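Local coordinates for protein 4-hydroxy-3-methylbut-2-enyl diphosphate reductase, apicoplast (Plasmodium falciparum, PDB 4N7B) that reduces (E)-4-hydroxy-3-methylbut-2-enyl diphosphate to isopentenyl and dimethylallyl diphosphate with an iron-sulfur cluster, the last step of the MEP pathway of isoprenoid synthesis, at residues Ser291-Arg300 and Ile311-Asn319; Gln469-Leu480 and Phe494-Tyr505. One frame throughout, in Å; residues are numbered along the deposited sequence.

Overall arrangement
Contact 1 (residues 291-300 and 311-319) and contact 2 (residues 469-480 and 494-505) lie on opposite sides of the chain's centre, their own centres about 39 Å apart and their nearest atoms about 20 Å apart. Contact 1 belongs to the active site: Cys315 SG binds FE3 of the cluster at 2.3 Å, and His293 probably binds the substrate diphosphate, as in relatives. Contact 2 packs the far end of a different parallel sheet, away from the annotated sites; its strand 477-482 leads toward Ala484 and Ser485, the first in the cluster pocket, the second a probable diphosphate ligand. Both contacts join elements of parallel alpha/beta layers, one by backbone and polar groups, the other mainly by apolar side chains.

Contact 1: residues Ser291-Arg300 and Ile311-Asn319; sequences SAHGISPQIR and IDATCPLVN. With F3S (Fe3-s4 cluster), chain B.
Cys315 N donates to Ala292 O over 2.9 Å in a nearly straight bond (172° at the hydrogen), tying together the two loops that leave the ends of neighbouring parallel strands 287-290 and 309-312. These strands belong to one beta-alpha-beta unit, with helix 297-305 between them. The segments are closest at Ala292 and Thr314, whose CA atoms lie 4.0 Å apart. Ala292 CA also makes a CH...O contact to Ala313 O, and Thr314 CA a matching one to Ser291 O. Ser291 to Gly294 form a type I turn, and Gly294 packs its CA against Thr314 OG1 at 3.3 Å. Behind the turn Val318 puts CG1 on His293 O (3.5 Å), while CG2 faces Ala292 O and the cluster sulfur S4.

Asp312 OD1 is gripped twice from its own segment. Thr314 OG1 comes to its syn lone pair at 2.6 Å, and Thr314 N reaches it from above the carboxylate plane, closing an Asx turn. With OG1 beside the backbone N (chi1 -69°), the threonine hydroxyl can serve the carboxylate and also accept from a bound water at 2.8 Å. That water in turn accepts from Ile295 N and Arg300 NH1, lying in the guanidinium plane, and so bridges the segments. Arg300 and Asp312 face each other as a probable salt bridge, though the modelled NH2 and OD2 positions are too close to trust.

Cys315 caps helix 316-329: its SG accepts from Leu317 N at 3.5 Å and binds iron FE3 of the cluster. On the other segment His293 stacks on His260 beside a bound sulfate. One backbone bond thus couples a cluster ligand to the loop of a probable diphosphate-binding histidine, and Leu317 N-H and the helix N-terminus near the thiolate would be expected to stabilise its negative charge.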
loop_
_atom_site.group_PDB
_atom_site.type_symbol
_atom_site.label_atom_id
_atom_site.label_comp_id
_atom_site.label_asym_id
_atom_site.label_seq_id
_atom_site.Cartn_x
_atom_site.Cartn_y
_atom_site.Cartn_z
ATOM N N SER A 291 4.389 -2.736 -10.988
ATOM C CA SER A 291 3.806 -3.124 -9.714
ATOM C C SER A 291 2.639 -2.227 -9.309
ATOM O O SER A 291 2.386 -1.190 -9.921
ATOM C CB SER A 291 4.866 -3.070 -8.614
ATOM O OG SER A 291 5.111 -1.729 -8.233
ATOM N N ALA A 292 1.949 -2.631 -8.248
ATOM C CA ALA A 292 0.793 -1.909 -7.735
ATOM C C ALA A 292 1.105 -0.482 -7.332
ATOM O O ALA A 292 0.217 0.370 -7.347
ATOM C CB ALA A 292 0.227 -2.652 -6.558
ATOM N N HIS A 293 2.357 -0.223 -6.969
ATOM C CA HIS A 293 2.760 1.079 -6.441
ATOM C C HIS A 293 2.928 2.115 -7.538
ATOM O O HIS A 293 3.148 3.295 -7.269
ATOM C CB HIS A 293 4.094 0.937 -5.706
ATOM C CG HIS A 293 4.125 -0.204 -4.739
ATOM N ND1 HIS A 293 4.886 -1.334 -4.948
ATOM C CD2 HIS A 293 3.463 -0.401 -3.574
ATOM C CE1 HIS A 293 4.703 -2.172 -3.943
ATOM N NE2 HIS A 293 3.841 -1.633 -3.098
ATOM N N GLY A 294 2.887 1.669 -8.783
ATOM C CA GLY A 294 3.046 2.585 -9.885
ATOM C C GLY A 294 4.497 2.801 -10.275
ATOM O O GLY A 294 5.432 2.313 -9.628
ATOM N N ILE A 295 4.679 3.572 -11.336
ATOM C CA ILE A 295 5.976 3.696 -11.961
ATOM C C ILE A 295 6.168 5.104 -12.513
ATOM O O ILE A 295 5.193 5.810 -12.782
ATOM C CB ILE A 295 6.133 2.650 -13.103
ATOM C CG1 ILE A 295 7.594 2.563 -13.547
ATOM C CG2 ILE A 295 5.215 2.977 -14.299
ATOM C CD1 ILE A 295 8.501 1.934 -12.511
ATOM N N SER A 296 7.424 5.515 -12.657
ATOM C CA SER A 296 7.738 6.796 -13.275
ATOM C C SER A 296 7.489 6.709 -14.789
ATOM O O SER A 296 7.785 5.688 -15.412
ATOM C CB SER A 296 9.197 7.183 -12.995
ATOM O OG SER A 296 9.448 7.284 -11.602
ATOM N N PRO A 297 6.923 7.772 -15.383
ATOM C CA PRO A 297 6.616 7.822 -16.822
ATOM C C PRO A 297 7.843 7.534 -17.678
ATOM O O PRO A 297 7.745 6.936 -18.748
ATOM C CB PRO A 297 6.174 9.271 -17.045
ATOM C CG PRO A 297 5.777 9.783 -15.696
ATOM C CD PRO A 297 6.548 9.010 -14.678
ATOM N N GLN A 298 8.997 7.973 -17.192
ATOM C CA GLN A 298 10.263 7.825 -17.905
ATOM C C GLN A 298 10.581 6.351 -18.139
ATOM O O GLN A 298 11.074 5.968 -19.198
ATOM C CB GLN A 298 11.385 8.476 -17.097
ATOM C CG GLN A 298 11.256 9.995 -16.950
ATOM C CD GLN A 298 10.310 10.424 -15.833
ATOM O OE1 GLN A 298 9.675 9.597 -15.189
ATOM N NE2 GLN A 298 10.215 11.728 -15.605
ATOM N N ILE A 299 10.298 5.526 -17.137
ATOM C CA ILE A 299 10.522 4.091 -17.253
ATOM C C ILE A 299 9.729 3.535 -18.426
ATOM O O ILE A 299 10.188 2.630 -19.128
ATOM C CB ILE A 299 10.097 3.354 -15.982
ATOM C CG1 ILE A 299 10.870 3.897 -14.778
ATOM C CG2 ILE A 299 10.332 1.868 -16.131
ATOM C CD1 ILE A 299 12.363 3.812 -14.938
ATOM N N ARG A 300 8.540 4.085 -18.644
ATOM C CA ARG A 300 7.669 3.607 -19.709
ATOM C C ARG A 300 8.293 3.845 -21.078
ATOM O O ARG A 300 8.399 2.923 -21.888
ATOM C CB ARG A 300 6.292 4.277 -19.632
ATOM C CG ARG A 300 5.538 3.937 -18.377
ATOM C CD ARG A 300 4.262 4.753 -18.205
ATOM N NE ARG A 300 3.134 3.843 -18.049
ATOM C CZ ARG A 300 2.455 3.644 -16.928
ATOM N NH1 ARG A 300 2.728 4.309 -15.819
ATOM N NH2 ARG A 300 1.468 2.774 -16.928
ATOM N N ILE A 311 2.561 -4.388 -19.178
ATOM C CA ILE A 311 1.348 -4.791 -18.487
ATOM C C ILE A 311 1.284 -4.097 -17.132
ATOM O O ILE A 311 2.019 -4.441 -16.205
ATOM C CB ILE A 311 1.278 -6.307 -18.327
ATOM C CG1 ILE A 311 1.128 -6.941 -19.712
ATOM C CG2 ILE A 311 0.109 -6.685 -17.418
ATOM C CD1 ILE A 311 0.731 -8.381 -19.684
ATOM N N ASP A 312 0.392 -3.117 -17.033
ATOM C CA ASP A 312 0.424 -2.161 -15.939
ATOM C C ASP A 312 -0.531 -2.531 -14.811
ATOM O O ASP A 312 -1.738 -2.339 -14.931
ATOM C CB ASP A 312 0.073 -0.775 -16.468
ATOM C CG ASP A 312 0.273 0.310 -15.435
ATOM O OD1 ASP A 312 0.642 -0.004 -14.279
ATOM O OD2 ASP A 312 0.045 1.487 -15.771
ATOM N N ALA A 313 0.022 -3.025 -13.703
ATOM C CA ALA A 313 -0.787 -3.435 -12.549
ATOM C C ALA A 313 -0.800 -2.357 -11.487
ATOM O O ALA A 313 -1.129 -2.626 -10.325
ATOM C CB ALA A 313 -0.263 -4.754 -11.950
ATOM N N THR A 314 -0.434 -1.137 -11.875
ATOM C CA THR A 314 -0.556 0.003 -10.970
ATOM C C THR A 314 -1.960 -0.045 -10.408
ATOM O O THR A 314 -2.924 -0.220 -11.153
ATOM C CB THR A 314 -0.395 1.354 -11.697
ATOM O OG1 THR A 314 0.952 1.521 -12.138
ATOM C CG2 THR A 314 -0.766 2.513 -10.785
ATOM N N CYS A 315 -2.086 0.096 -9.099
ATOM C CA CYS A 315 -3.395 0.233 -8.483
ATOM C C CYS A 315 -4.151 1.456 -9.020
ATOM O O CYS A 315 -3.598 2.551 -9.077
ATOM C CB CYS A 315 -3.259 0.358 -6.966
ATOM S SG CYS A 315 -4.895 0.513 -6.208
ATOM N N PRO A 316 -5.424 1.276 -9.403
ATOM C CA PRO A 316 -6.229 2.400 -9.902
ATOM C C PRO A 316 -6.219 3.625 -8.992
ATOM O O PRO A 316 -6.387 4.743 -9.496
ATOM C CB PRO A 316 -7.634 1.811 -9.990
ATOM C CG PRO A 316 -7.397 0.313 -10.255
ATOM C CD PRO A 316 -6.138 -0.011 -9.482
ATOM N N LEU A 317 -6.041 3.430 -7.686
ATOM C CA LEU A 317 -6.115 4.547 -6.737
ATOM C C LEU A 317 -4.758 5.208 -6.581
ATOM O O LEU A 317 -4.660 6.339 -6.092
ATOM C CB LEU A 317 -6.674 4.095 -5.372
ATOM C CG LEU A 317 -8.082 3.458 -5.445
ATOM C CD1 LEU A 317 -8.494 2.885 -4.085
ATOM C CD2 LEU A 317 -9.116 4.464 -5.929
ATOM N N VAL A 318 -3.709 4.509 -7.013
ATOM C CA VAL A 318 -2.406 5.150 -7.206
ATOM C C VAL A 318 -2.449 5.903 -8.539
ATOM O O VAL A 318 -2.034 7.058 -8.620
ATOM C CB VAL A 318 -1.245 4.128 -7.199
ATOM C CG1 VAL A 318 0.036 4.755 -7.723
ATOM C CG2 VAL A 318 -1.035 3.590 -5.800
ATOM N N ASN A 319 -2.999 5.274 -9.574
ATOM C CA ASN A 319 -3.122 5.953 -10.855
ATOM C C ASN A 319 -3.934 7.231 -10.696
ATOM O O ASN A 319 -3.679 8.233 -11.364
ATOM C CB ASN A 319 -3.770 5.052 -11.892
ATOM C CG ASN A 319 -3.898 5.726 -13.240
ATOM O OD1 ASN A 319 -2.908 5.949 -13.932
ATOM N ND2 ASN A 319 -5.127 6.037 -13.629
HETATM FE FE1 F3S B . -4.193 -1.330 -1.929
HETATM FE FE3 F3S B . -4.384 0.406 -3.980
HETATM FE FE4 F3S B . -4.670 1.198 -1.428
HETATM S S1 F3S B . -2.841 -1.128 -3.642
HETATM S S2 F3S B . -3.404 -0.164 -0.204
HETATM S S3 F3S B . -5.972 -0.163 -2.585
HETATM S S4 F3S B . -3.663 2.287 -3.051
HETATM O O HOH W 1 2.036 4.058 -12.675
#

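Contact 2: residues Gln469-Leu480 and Phe494-Tyr505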
loop_
_atom_site.group_PDB
_atom_site.type_symbol
_atom_site.label_atom_id
_atom_site.label_comp_id
_atom_site.label_asym_id
_atom_site.label_seq_id
_atom_site.Cartn_x
_atom_site.Cartn_y
_atom_site.Cartn_z
ATOM N N GLN A 469 7.090 -15.230 21.911
ATOM C CA GLN A 469 5.926 -15.621 22.711
ATOM C C GLN A 469 5.967 -15.130 24.152
ATOM O O GLN A 469 4.954 -15.166 24.861
ATOM C CB GLN A 469 5.743 -17.146 22.653
ATOM C CG GLN A 469 5.296 -17.603 21.254
ATOM C CD GLN A 469 5.223 -19.117 21.078
ATOM O OE1 GLN A 469 5.027 -19.866 22.035
ATOM N NE2 GLN A 469 5.402 -19.571 19.846
ATOM N N GLN A 470 7.125 -14.644 24.573
ATOM C CA GLN A 470 7.283 -14.114 25.925
ATOM C C GLN A 470 6.496 -12.834 26.097
ATOM O O GLN A 470 6.137 -12.485 27.211
ATOM C CB GLN A 470 8.755 -13.833 26.244
ATOM C CG GLN A 470 9.547 -15.063 26.662
ATOM C CD GLN A 470 8.899 -15.819 27.827
ATOM O OE1 GLN A 470 8.797 -15.299 28.946
ATOM N NE2 GLN A 470 8.455 -17.052 27.562
ATOM N N ILE A 471 6.237 -12.118 25.009
ATOM C CA ILE A 471 5.568 -10.832 25.133
ATOM C C ILE A 471 4.078 -10.997 25.379
ATOM O O ILE A 471 3.366 -9.998 25.488
ATOM C CB ILE A 471 5.744 -9.943 23.889
ATOM C CG1 ILE A 471 4.796 -10.390 22.780
ATOM C CG2 ILE A 471 7.196 -9.943 23.429
ATOM C CD1 ILE A 471 4.885 -9.555 21.541
ATOM N N LEU A 472 3.600 -12.242 25.436
ATOM C CA LEU A 472 2.184 -12.513 25.680
ATOM C C LEU A 472 1.938 -12.731 27.170
ATOM O O LEU A 472 0.796 -12.847 27.614
ATOM C CB LEU A 472 1.742 -13.753 24.930
ATOM C CG LEU A 472 1.865 -13.751 23.409
ATOM C CD1 LEU A 472 1.659 -15.174 22.872
ATOM C CD2 LEU A 472 0.862 -12.795 22.816
ATOM N N LYS A 473 3.012 -12.803 27.945
ATOM C CA LYS A 473 2.869 -12.945 29.384
ATOM C C LYS A 473 2.204 -11.664 29.883
ATOM O O LYS A 473 2.624 -10.553 29.521
ATOM C CB LYS A 473 4.229 -13.169 30.060
ATOM C CG LYS A 473 4.186 -14.220 31.157
ATOM C CD LYS A 473 4.889 -13.760 32.437
ATOM C CE LYS A 473 6.265 -14.394 32.603
ATOM N NZ LYS A 473 6.892 -14.012 33.901
ATOM N N ASN A 474 1.138 -11.814 30.668
ATOM C CA ASN A 474 0.411 -10.653 31.202
ATOM C C ASN A 474 -0.446 -9.895 30.176
ATOM O O ASN A 474 -1.019 -8.853 30.507
ATOM C CB ASN A 474 1.366 -9.651 31.880
ATOM C CG ASN A 474 2.324 -10.314 32.870
ATOM O OD1 ASN A 474 3.498 -9.924 32.966
ATOM N ND2 ASN A 474 1.828 -11.315 33.615
ATOM N N VAL A 475 -0.552 -10.373 28.940
ATOM C CA VAL A 475 -1.543 -9.763 28.065
ATOM C C VAL A 475 -2.754 -10.666 27.902
ATOM O O VAL A 475 -2.651 -11.836 27.508
ATOM C CB VAL A 475 -0.974 -9.235 26.715
ATOM C CG1 VAL A 475 0.559 -9.210 26.727
ATOM C CG2 VAL A 475 -1.524 -9.988 25.554
ATOM N N ASN A 476 -3.903 -10.091 28.239
ATOM C CA ASN A 476 -5.174 -10.792 28.225
ATOM C C ASN A 476 -6.009 -10.461 27.008
ATOM O O ASN A 476 -6.797 -11.277 26.563
ATOM C CB ASN A 476 -5.953 -10.450 29.495
ATOM C CG ASN A 476 -5.213 -10.868 30.749
ATOM O OD1 ASN A 476 -4.643 -11.958 30.815
ATOM N ND2 ASN A 476 -5.209 -10.001 31.747
ATOM N N LYS A 477 -5.858 -9.257 26.477
ATOM C CA LYS A 477 -6.611 -8.888 25.286
ATOM C C LYS A 477 -5.706 -8.411 24.163
ATOM O O LYS A 477 -4.908 -7.490 24.329
ATOM C CB LYS A 477 -7.654 -7.829 25.622
ATOM C CG LYS A 477 -8.509 -8.215 26.822
ATOM C CD LYS A 477 -9.913 -7.676 26.713
ATOM C CE LYS A 477 -10.580 -7.601 28.081
ATOM N NZ LYS A 477 -10.346 -8.826 28.904
ATOM N N ILE A 478 -5.862 -9.049 23.014
ATOM C CA ILE A 478 -5.087 -8.761 21.824
ATOM C C ILE A 478 -5.973 -8.322 20.654
ATOM O O ILE A 478 -6.995 -8.949 20.333
ATOM C CB ILE A 478 -4.331 -10.005 21.408
ATOM C CG1 ILE A 478 -3.356 -10.386 22.500
ATOM C CG2 ILE A 478 -3.640 -9.809 20.067
ATOM C CD1 ILE A 478 -2.761 -11.759 22.315
ATOM N N ALA A 479 -5.563 -7.238 20.022
ATOM C CA ALA A 479 -6.167 -6.768 18.797
ATOM C C ALA A 479 -5.334 -7.356 17.653
ATOM O O ALA A 479 -4.118 -7.111 17.589
ATOM C CB ALA A 479 -6.109 -5.252 18.766
ATOM N N LEU A 480 -5.941 -8.162 16.777
ATOM C CA LEU A 480 -5.157 -8.770 15.697
ATOM C C LEU A 480 -5.649 -8.302 14.337
ATOM O O LEU A 480 -6.828 -8.468 14.016
ATOM C CB LEU A 480 -5.206 -10.290 15.778
ATOM C CG LEU A 480 -4.576 -11.067 14.623
ATOM C CD1 LEU A 480 -3.059 -10.892 14.578
ATOM C CD2 LEU A 480 -4.933 -12.548 14.738
ATOM N N PHE A 494 -1.642 -17.108 13.233
ATOM C CA PHE A 494 -1.727 -16.402 14.505
ATOM C C PHE A 494 -2.989 -16.811 15.259
ATOM O O PHE A 494 -2.941 -17.125 16.450
ATOM C CB PHE A 494 -1.690 -14.889 14.310
ATOM C CG PHE A 494 -0.288 -14.319 14.229
ATOM C CD1 PHE A 494 0.433 -14.037 15.380
ATOM C CD2 PHE A 494 0.315 -14.083 12.994
ATOM C CE1 PHE A 494 1.724 -13.509 15.300
ATOM C CE2 PHE A 494 1.610 -13.562 12.917
ATOM C CZ PHE A 494 2.304 -13.283 14.066
ATOM N N VAL A 495 -4.124 -16.824 14.569
ATOM C CA VAL A 495 -5.368 -17.186 15.231
ATOM C C VAL A 495 -5.220 -18.590 15.801
ATOM O O VAL A 495 -5.587 -18.850 16.940
ATOM C CB VAL A 495 -6.539 -17.141 14.262
ATOM C CG1 VAL A 495 -7.771 -17.785 14.883
ATOM C CG2 VAL A 495 -6.795 -15.707 13.843
ATOM N N ASN A 496 -4.652 -19.494 15.013
ATOM C CA ASN A 496 -4.507 -20.872 15.453
ATOM C C ASN A 496 -3.599 -20.998 16.687
ATOM O O ASN A 496 -3.932 -21.680 17.651
ATOM C CB ASN A 496 -4.002 -21.739 14.301
ATOM C CG ASN A 496 -3.566 -23.114 14.759
ATOM O OD1 ASN A 496 -4.381 -24.021 14.916
ATOM N ND2 ASN A 496 -2.271 -23.266 15.004
ATOM N N LEU A 497 -2.458 -20.329 16.665
ATOM C CA LEU A 497 -1.549 -20.368 17.798
ATOM C C LEU A 497 -2.205 -19.788 19.053
ATOM O O LEU A 497 -2.165 -20.397 20.106
ATOM C CB LEU A 497 -0.297 -19.573 17.458
ATOM C CG LEU A 497 0.748 -19.438 18.570
ATOM C CD1 LEU A 497 1.457 -20.750 18.775
ATOM C CD2 LEU A 497 1.728 -18.303 18.267
ATOM N N LEU A 498 -2.815 -18.614 18.935
ATOM C CA LEU A 498 -3.292 -17.878 20.113
ATOM C C LEU A 498 -4.578 -18.392 20.756
ATOM O O LEU A 498 -4.756 -18.221 21.959
ATOM C CB LEU A 498 -3.458 -16.390 19.773
ATOM C CG LEU A 498 -2.131 -15.661 19.456
ATOM C CD1 LEU A 498 -2.390 -14.257 18.966
ATOM C CD2 LEU A 498 -1.211 -15.627 20.663
ATOM N N THR A 499 -5.474 -18.998 19.967
ATOM C CA THR A 499 -6.776 -19.454 20.485
ATOM C C THR A 499 -6.742 -20.891 21.000
ATOM O O THR A 499 -7.697 -21.369 21.612
ATOM C CB THR A 499 -7.875 -19.357 19.406
ATOM O OG1 THR A 499 -7.584 -20.276 18.351
ATOM C CG2 THR A 499 -7.928 -17.959 18.818
ATOM N N ASN A 500 -5.642 -21.583 20.740
ATOM C CA ASN A 500 -5.423 -22.924 21.274
ATOM C C ASN A 500 -4.411 -22.971 22.422
ATOM O O ASN A 500 -3.724 -21.994 22.683
ATOM C CB ASN A 500 -4.959 -23.842 20.154
ATOM C CG ASN A 500 -6.069 -24.177 19.211
ATOM O OD1 ASN A 500 -6.941 -24.981 19.537
ATOM N ND2 ASN A 500 -6.084 -23.532 18.048
ATOM N N PRO A 501 -4.332 -24.116 23.121
ATOM C CA PRO A 501 -3.355 -24.268 24.198
ATOM C C PRO A 501 -1.957 -24.062 23.641
ATOM O O PRO A 501 -1.727 -24.410 22.484
ATOM C CB PRO A 501 -3.536 -25.728 24.646
ATOM C CG PRO A 501 -4.907 -26.134 24.142
ATOM C CD PRO A 501 -5.120 -25.343 22.894
ATOM N N PRO A 502 -1.038 -23.522 24.446
ATOM C CA PRO A 502 -1.228 -23.144 25.851
ATOM C C PRO A 502 -1.744 -21.718 26.091
ATOM O O PRO A 502 -1.750 -21.283 27.234
ATOM C CB PRO A 502 0.188 -23.246 26.405
ATOM C CG PRO A 502 1.046 -22.792 25.249
ATOM C CD PRO A 502 0.360 -23.333 24.013
ATOM N N PHE A 503 -2.176 -21.004 25.059
ATOM C CA PHE A 503 -2.507 -19.590 25.222
ATOM C C PHE A 503 -3.983 -19.357 25.490
ATOM O O PHE A 503 -4.340 -18.593 26.381
ATOM C CB PHE A 503 -2.032 -18.817 23.998
ATOM C CG PHE A 503 -0.543 -18.904 23.796
ATOM C CD1 PHE A 503 0.322 -18.331 24.712
ATOM C CD2 PHE A 503 -0.011 -19.607 22.732
ATOM C CE1 PHE A 503 1.689 -18.433 24.555
ATOM C CE2 PHE A 503 1.364 -19.713 22.574
ATOM C CZ PHE A 503 2.208 -19.123 23.485
ATOM N N ASN A 504 -4.836 -20.035 24.729
ATOM C CA ASN A 504 -6.267 -20.052 24.991
ATOM C C ASN A 504 -6.929 -18.677 25.064
ATOM O O ASN A 504 -7.803 -18.463 25.897
ATOM C CB ASN A 504 -6.557 -20.823 26.272
ATOM C CG ASN A 504 -6.178 -22.276 26.165
ATOM O OD1 ASN A 504 -6.520 -22.950 25.189
ATOM N ND2 ASN A 504 -5.468 -22.777 27.170
ATOM N N TYR A 505 -6.533 -17.760 24.183
ATOM C CA TYR A 505 -7.287 -16.533 24.013
ATOM C C TYR A 505 -8.633 -16.902 23.388
ATOM O O TYR A 505 -8.678 -17.652 22.414
ATOM C CB TYR A 505 -6.537 -15.540 23.115
ATOM C CG TYR A 505 -5.288 -14.929 23.776
ATOM C CD1 TYR A 505 -4.038 -15.535 23.664
ATOM C CD2 TYR A 505 -5.376 -13.767 24.514
ATOM C CE1 TYR A 505 -2.903 -14.999 24.286
ATOM C CE2 TYR A 505 -4.241 -13.219 25.144
ATOM C CZ TYR A 505 -3.015 -13.835 25.020
ATOM O OH TYR A 505 -1.900 -13.287 25.632
#
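Tyr505 and the strand-helix packing around it form a largely apolar contact within a beta-alpha-beta crossover of strand 477-482, helix 488-499 and strand 506-511: strand 477-482, central in its five-stranded parallel sheet, is covered by the helix that follows it. The short segments of this first strand and helix pack antiparallel (173°) with their axes 11.3 Å apart. Strand 221-226 lies between the two strands, so the helix bridges over it, and its Leu222 touches Ile478 and Leu480.

At the helix side of the strand Leu480 CD2 meets both Val495 CG2, at 3.8 Å, and Phe494 CB, at 4.0 Å. Ile478 CD1 touches Leu498 CD1 and lies over one face of the Tyr505 ring, 3.6 Å from its centroid, a CH-pi contact. Beyond the strand, Leu472 from the 3-10 segment 469-472 uses CD1 twice: it meets Leu498 CD2 at 3.6 Å and sits on one face of the Phe503 ring. Pro502 CG covers the opposite face, so this ring is sandwiched. Gln469 extends its chain to lay OE1 at the ring's edge, 3.3 Å from Phe503 CZ, with the amide turned 82° from the ring plane.

Tyr505 also makes a cation-pi contact with Lys220. Its CG lies anti to the carbonyl carbon (chi1 -71°), which sends the ring across to the turn 472-475. There the hydroxyl donates to Val475 O over a very short 2.5 Å, with Val475 CG2 3.3 Å from the same OH.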